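PDB 1AVG: triabin from Triatoma pallidipennis, which binds thrombin non-covalently in a 1:1 complex, inhibiting thrombin-induced platelet aggregation and fibrin formation while barely suppressing amidolytic activity. Local coordinates for residues W25-G30 with L125-T130; E18-G23 with T51-I56. All blocks are in the same frame, centred on the assembly; numbering follows the deposited sequence.

Both contacts involve the start of the lipocalin-like barrel. Contact 1 is the more buried: strand 24-28 meets strand 122-128, the outermost strands of the sheet, through two backbone hydrogen bonds, apolar packing and an arginine stacked on an indole. Contact 2, 18-23 with 51-56, is partly buried and leans on a single backbone bond, with phenylalanine, threonine and isoleucine side chains around it. The two are related because helix 17-20 and strand 24-28 follow each other in the chain, and by that strand's parallel pairing with 51-56. Side chains link them too: His29 NE2 hydrogen-bonds to Glu55 OE2, and Phe127 packs on Ile53.

Contact 1 of 2, residues W25-G30 with L125-T130; sequences WYLAHG and LVFERT. Unlike the reference sequence in segment 125-130: Phe127 (reference Leu).
Leu125 CB packs 3.7 Å from Leu27 CD1, their side chains roughly at right angles, where strand 122-128 runs antiparallel to strand 24-28 and closes the lipocalin-type barrel. The axes of the short strand segments make an angle of 142°, and a single beta bridge joins them. Leu125 CD2 also touches His29 CE1. Val126 acts through its backbone: a water takes the N-H of Ala28 and lies 2.8 Å from Val126 O, with Glu128 OE2 also within its range, so it bridges the strands beyond their paired residues. Phe127, which replaces a reference leucine, receives Leu27 CD2 over one face of its ring, 4.1 Å from the centroid. With Leu27 CG anti to its backbone N (chi1 158°), the two methyls part, CD2 over this ring and CD1 onto Leu125. Phe127 CB touches Trp25 CE3. Glu128 carries the bridge with Tyr26: Tyr26 N to Glu128 O and Glu128 N to Tyr26 O are both 2.8 Å and nearly straight. Outside the two segments, Glu128 OE2 pairs in a salt bridge with a basic side chain of another protein chain. Arg129 then doubles back over Trp25, its chain bent at chi2 and chi3, in the arginine-on-tryptophan pairing known from the closed end of lipocalin barrels. Guanidinium and indole lie almost parallel, centres 3.7 Å apart, a cation-pi stack. Carbonyls fix the rotation of the guanidinium over the indole: Asn22 O and Thr24 O take NH1, and Tyr103 O takes NE. Separately, Phe20 O accepts Trp25 NE1 and holds the ring. Nearer the backbone, Arg129 CD sits over the six-membered ring of Trp25, 3.4 Å from its centroid and 7° off the normal.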
loop_
_atom_site.group_PDB
_atom_site.type_symbol
_atom_site.label_atom_id
_atom_site.label_comp_id
_atom_site.label_asym_id
_atom_site.label_seq_id
_atom_site.Cartn_x
_atom_site.Cartn_y
_atom_site.Cartn_z
ATOM N N TRP C 25 16.129 17.507 6.706
ATOM C CA TRP C 25 15.060 16.521 6.708
ATOM C C TRP C 25 14.069 17.035 7.731
ATOM O O TRP C 25 14.463 17.576 8.764
ATOM C CB TRP C 25 15.563 15.158 7.176
ATOM C CG TRP C 25 16.481 14.457 6.227
ATOM C CD1 TRP C 25 17.845 14.402 6.293
ATOM C CD2 TRP C 25 16.100 13.623 5.122
ATOM N NE1 TRP C 25 18.335 13.576 5.308
ATOM C CE2 TRP C 25 17.284 13.082 4.579
ATOM C CE3 TRP C 25 14.873 13.273 4.545
ATOM C CZ2 TRP C 25 17.273 12.205 3.487
ATOM C CZ3 TRP C 25 14.865 12.404 3.461
ATOM C CH2 TRP C 25 16.056 11.880 2.946
ATOM N N TYR C 26 12.788 16.913 7.425
ATOM C CA TYR C 26 11.732 17.339 8.329
ATOM C C TYR C 26 11.065 16.078 8.847
ATOM O O TYR C 26 10.811 15.156 8.091
ATOM C CB TYR C 26 10.731 18.220 7.592
ATOM C CG TYR C 26 11.277 19.579 7.237
ATOM C CD1 TYR C 26 11.979 19.783 6.054
ATOM C CD2 TYR C 26 11.065 20.669 8.075
ATOM C CE1 TYR C 26 12.456 21.045 5.711
ATOM C CE2 TYR C 26 11.530 21.927 7.750
ATOM C CZ TYR C 26 12.222 22.114 6.566
ATOM O OH TYR C 26 12.641 23.385 6.227
ATOM N N LEU C 27 10.784 16.039 10.138
ATOM C CA LEU C 27 10.186 14.868 10.751
ATOM C C LEU C 27 9.022 15.235 11.678
ATOM O O LEU C 27 9.227 15.835 12.731
ATOM C CB LEU C 27 11.287 14.111 11.501
ATOM C CG LEU C 27 11.014 13.144 12.645
ATOM C CD1 LEU C 27 10.193 11.962 12.193
ATOM C CD2 LEU C 27 12.350 12.674 13.169
ATOM N N ALA C 28 7.800 14.902 11.263
ATOM C CA ALA C 28 6.609 15.191 12.057
ATOM C C ALA C 28 6.133 13.915 12.709
ATOM O O ALA C 28 6.314 12.822 12.167
ATOM C CB ALA C 28 5.515 15.766 11.189
ATOM N N HIS C 29 5.520 14.053 13.877
ATOM C CA HIS C 29 5.023 12.886 14.601
ATOM C C HIS C 29 3.545 12.628 14.374
ATOM O O HIS C 29 2.958 11.750 14.996
ATOM C CB HIS C 29 5.331 13.007 16.098
ATOM C CG HIS C 29 6.757 12.717 16.441
ATOM N ND1 HIS C 29 7.131 11.644 17.216
ATOM C CD2 HIS C 29 7.905 13.350 16.100
ATOM C CE1 HIS C 29 8.446 11.626 17.344
ATOM N NE2 HIS C 29 8.938 12.652 16.673
ATOM N N GLY C 30 2.967 13.383 13.450
ATOM C CA GLY C 30 1.559 13.244 13.131
ATOM C C GLY C 30 1.189 14.286 12.099
ATOM O O GLY C 30 1.897 15.283 11.960
ATOM N N LEU C 125 10.005 5.999 12.520
ATOM C CA LEU C 125 9.734 7.353 12.055
ATOM C C LEU C 125 10.006 7.513 10.566
ATOM O O LEU C 125 10.733 6.717 9.972
ATOM C CB LEU C 125 10.611 8.340 12.831
ATOM C CG LEU C 125 10.634 8.258 14.358
ATOM C CD1 LEU C 125 11.791 9.099 14.880
ATOM C CD2 LEU C 125 9.318 8.725 14.939
ATOM N N VAL C 126 9.431 8.559 9.975
ATOM C CA VAL C 126 9.600 8.852 8.561
ATOM C C VAL C 126 10.159 10.261 8.364
ATOM O O VAL C 126 9.482 11.248 8.664
ATOM C CB VAL C 126 8.261 8.732 7.803
ATOM C CG1 VAL C 126 8.399 9.290 6.390
ATOM C CG2 VAL C 126 7.820 7.290 7.750
ATOM N N PHE C 127 11.393 10.348 7.871
ATOM C CA PHE C 127 12.044 11.632 7.625
ATOM C C PHE C 127 11.685 12.085 6.218
ATOM O O PHE C 127 11.891 11.355 5.252
ATOM C CB PHE C 127 13.570 11.506 7.730
ATOM C CG PHE C 127 14.080 11.148 9.112
ATOM C CD1 PHE C 127 14.055 9.832 9.564
ATOM C CD2 PHE C 127 14.656 12.120 9.932
ATOM C CE1 PHE C 127 14.603 9.491 10.806
ATOM C CE2 PHE C 127 15.206 11.784 11.176
ATOM C CZ PHE C 127 15.180 10.474 11.608
ATOM N N GLU C 128 11.139 13.283 6.099
ATOM C CA GLU C 128 10.764 13.820 4.802
ATOM C C GLU C 128 11.808 14.786 4.283
ATOM O O GLU C 128 12.422 15.513 5.054
ATOM C CB GLU C 128 9.430 14.541 4.900
ATOM C CG GLU C 128 8.280 13.607 5.087
ATOM C CD GLU C 128 6.964 14.321 5.062
ATOM O OE1 GLU C 128 6.613 14.894 4.003
ATOM O OE2 GLU C 128 6.281 14.311 6.107
ATOM N N ARG C 129 12.018 14.783 2.977
ATOM C CA ARG C 129 12.981 15.682 2.376
ATOM C C ARG C 129 12.258 16.977 2.015
ATOM O O ARG C 129 12.870 18.041 1.947
ATOM C CB ARG C 129 13.600 15.028 1.141
ATOM C CG ARG C 129 14.983 15.527 0.776
ATOM C CD ARG C 129 15.924 15.468 1.961
ATOM N NE ARG C 129 17.210 14.848 1.645
ATOM C CZ ARG C 129 18.367 15.167 2.226
ATOM N NH1 ARG C 129 18.424 16.110 3.156
ATOM N NH2 ARG C 129 19.466 14.498 1.916
ATOM N N THR C 130 10.943 16.886 1.829
ATOM C CA THR C 130 10.120 18.045 1.483
ATOM C C THR C 130 9.302 18.549 2.681
ATOM O O THR C 130 8.686 17.758 3.407
ATOM C CB THR C 130 9.200 17.720 0.257
ATOM O OG1 THR C 130 9.579 18.540 -0.858
ATOM C CG2 THR C 130 7.708 17.928 0.572
HETATM O O HOH W 1 7.189 12.857 8.861
#

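Contact 2 of 2, residues E18-G23 with T51-I56; sequences EEFFNG and TQIVEI
Gly23 O accepts the backbone N-H of Gln52 at 2.8 Å with an N-H...O angle of 163°. Thr51 CA adds a C-H...O contact to the same oxygen, 3.2 Å away. This is where the parallel pairing of strands 24-28 and 51-56 begins, and Trp25 continues it with backbone bonds to Gln52 and Val54. Gly23 is the glycine of the Gly-X-Trp signature of lipocalins, and its positive phi (91°) helps turn the chain from the short helix 17-20 into the barrel. Just before it, Phe21 centres an inverse gamma turn, in which Asn22 N makes a weak bond to Phe20 O. Thr51 fits against this bend with its two branches parted: CG2, anti to the backbone N, lies beside Gly23 O, while OG1 hydrogen-bonds to Gly49 O. OG1 is crowded against Phe21 in the model, and the detail of that approach is doubtful. The two phenylalanines are set against each other, Phe20 CD1 standing 3.6 Å above the centre of the Phe21 ring. Phe20 also stacks on Trp25 and brings CE1 to 4.4 Å from Ile53 CD1, a long apolar touch. One backbone bond thus crosses directly between the segments, and the carbonyls of Phe20 and Asn22 are handed on to Trp25 and Arg129; together these polar ties fasten the helix exit to the end of the barrel, with apolar side chains filling in between.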
loop_
_atom_site.group_PDB
_atom_site.type_symbol
_atom_site.label_atom_id
_atom_site.label_comp_id
_atom_site.label_asym_id
_atom_site.label_seq_id
_atom_site.Cartn_x
_atom_site.Cartn_y
_atom_site.Cartn_z
ATOM N N GLU C 18 26.552 9.334 3.735
ATOM C CA GLU C 18 26.771 10.723 3.360
ATOM C C GLU C 18 25.728 11.328 2.424
ATOM O O GLU C 18 25.707 12.542 2.224
ATOM C CB GLU C 18 28.186 10.942 2.829
ATOM C CG GLU C 18 28.726 12.353 3.123
ATOM C CD GLU C 18 28.586 12.770 4.597
ATOM O OE1 GLU C 18 28.847 11.941 5.500
ATOM O OE2 GLU C 18 28.212 13.937 4.850
ATOM N N GLU C 19 24.890 10.494 1.819
ATOM C CA GLU C 19 23.838 11.018 0.954
ATOM C C GLU C 19 22.707 11.418 1.887
ATOM O O GLU C 19 21.919 12.317 1.589
ATOM C CB GLU C 19 23.352 9.970 -0.050
ATOM C CG GLU C 19 24.177 9.892 -1.329
ATOM C CD GLU C 19 23.503 9.060 -2.414
ATOM O OE1 GLU C 19 23.455 7.818 -2.282
ATOM O OE2 GLU C 19 23.021 9.652 -3.403
ATOM N N PHE C 20 22.635 10.737 3.027
ATOM C CA PHE C 20 21.615 11.047 4.000
ATOM C C PHE C 20 22.034 12.200 4.892
ATOM O O PHE C 20 21.294 13.167 5.033
ATOM C CB PHE C 20 21.273 9.847 4.873
ATOM C CG PHE C 20 20.207 10.149 5.883
ATOM C CD1 PHE C 20 20.524 10.783 7.086
ATOM C CD2 PHE C 20 18.874 9.881 5.600
ATOM C CE1 PHE C 20 19.532 11.151 7.983
ATOM C CE2 PHE C 20 17.873 10.246 6.494
ATOM C CZ PHE C 20 18.206 10.884 7.688
ATOM N N PHE C 21 23.176 12.062 5.559
ATOM C CA PHE C 21 23.658 13.116 6.444
ATOM C C PHE C 21 24.222 14.278 5.654
ATOM O O PHE C 21 25.425 14.556 5.659
ATOM C CB PHE C 21 24.665 12.580 7.453
ATOM C CG PHE C 21 24.078 11.589 8.387
ATOM C CD1 PHE C 21 23.144 11.988 9.336
ATOM C CD2 PHE C 21 24.413 10.246 8.296
ATOM C CE1 PHE C 21 22.550 11.058 10.182
ATOM C CE2 PHE C 21 23.824 9.307 9.136
ATOM C CZ PHE C 21 22.891 9.712 10.081
ATOM N N ASN C 22 23.305 14.964 4.991
ATOM C CA ASN C 22 23.609 16.109 4.165
ATOM C C ASN C 22 22.268 16.775 3.923
ATOM O O ASN C 22 21.297 16.107 3.575
ATOM C CB ASN C 22 24.217 15.646 2.839
ATOM C CG ASN C 22 24.480 16.792 1.882
ATOM O OD1 ASN C 22 24.929 17.870 2.286
ATOM N ND2 ASN C 22 24.210 16.562 0.601
ATOM N N GLY C 23 22.189 18.071 4.191
ATOM C CA GLY C 23 20.944 18.787 3.973
ATOM C C GLY C 23 19.985 18.863 5.148
ATOM O O GLY C 23 20.382 18.774 6.314
ATOM N N THR C 51 23.819 17.983 8.949
ATOM C CA THR C 51 22.429 17.741 8.587
ATOM C C THR C 51 21.500 18.362 9.609
ATOM O O THR C 51 21.723 18.238 10.811
ATOM C CB THR C 51 22.136 16.251 8.550
ATOM O OG1 THR C 51 23.254 15.567 7.975
ATOM C CG2 THR C 51 20.895 15.981 7.717
ATOM N N GLN C 52 20.460 19.031 9.135
ATOM C CA GLN C 52 19.501 19.654 10.032
ATOM C C GLN C 52 18.214 18.848 10.015
ATOM O O GLN C 52 17.568 18.717 8.971
ATOM C CB GLN C 52 19.206 21.087 9.603
ATOM C CG GLN C 52 20.432 21.952 9.411
ATOM C CD GLN C 52 20.079 23.327 8.892
ATOM O OE1 GLN C 52 19.305 23.470 7.942
ATOM N NE2 GLN C 52 20.632 24.351 9.522
ATOM N N ILE C 53 17.886 18.243 11.150
ATOM C CA ILE C 53 16.667 17.465 11.272
ATOM C C ILE C 53 15.727 18.364 12.061
ATOM O O ILE C 53 16.056 18.792 13.164
ATOM C CB ILE C 53 16.875 16.160 12.079
ATOM C CG1 ILE C 53 18.053 15.340 11.527
ATOM C CG2 ILE C 53 15.591 15.343 12.085
ATOM C CD1 ILE C 53 17.709 14.349 10.447
ATOM N N VAL C 54 14.614 18.741 11.453
ATOM C CA VAL C 54 13.632 19.571 12.122
ATOM C C VAL C 54 12.551 18.598 12.574
ATOM O O VAL C 54 11.870 18.009 11.742
ATOM C CB VAL C 54 13.048 20.627 11.162
ATOM C CG1 VAL C 54 11.921 21.382 11.822
ATOM C CG2 VAL C 54 14.133 21.595 10.740
ATOM N N GLU C 55 12.456 18.373 13.882
ATOM C CA GLU C 55 11.472 17.453 14.438
ATOM C C GLU C 55 10.260 18.200 14.974
ATOM O O GLU C 55 10.402 19.158 15.725
ATOM C CB GLU C 55 12.103 16.603 15.538
ATOM C CG GLU C 55 11.181 15.522 16.074
ATOM C CD GLU C 55 11.923 14.417 16.789
ATOM O OE1 GLU C 55 13.162 14.363 16.697
ATOM O OE2 GLU C 55 11.267 13.589 17.447
ATOM N N ILE C 56 9.068 17.722 14.634
ATOM C CA ILE C 56 7.820 18.360 15.043
ATOM C C ILE C 56 6.873 17.405 15.760
ATOM O O ILE C 56 6.789 16.223 15.407
ATOM C CB ILE C 56 7.074 18.882 13.809
ATOM C CG1 ILE C 56 7.998 19.757 12.965
ATOM C CG2 ILE C 56 5.860 19.670 14.227
ATOM C CD1 ILE C 56 7.854 19.541 11.472
#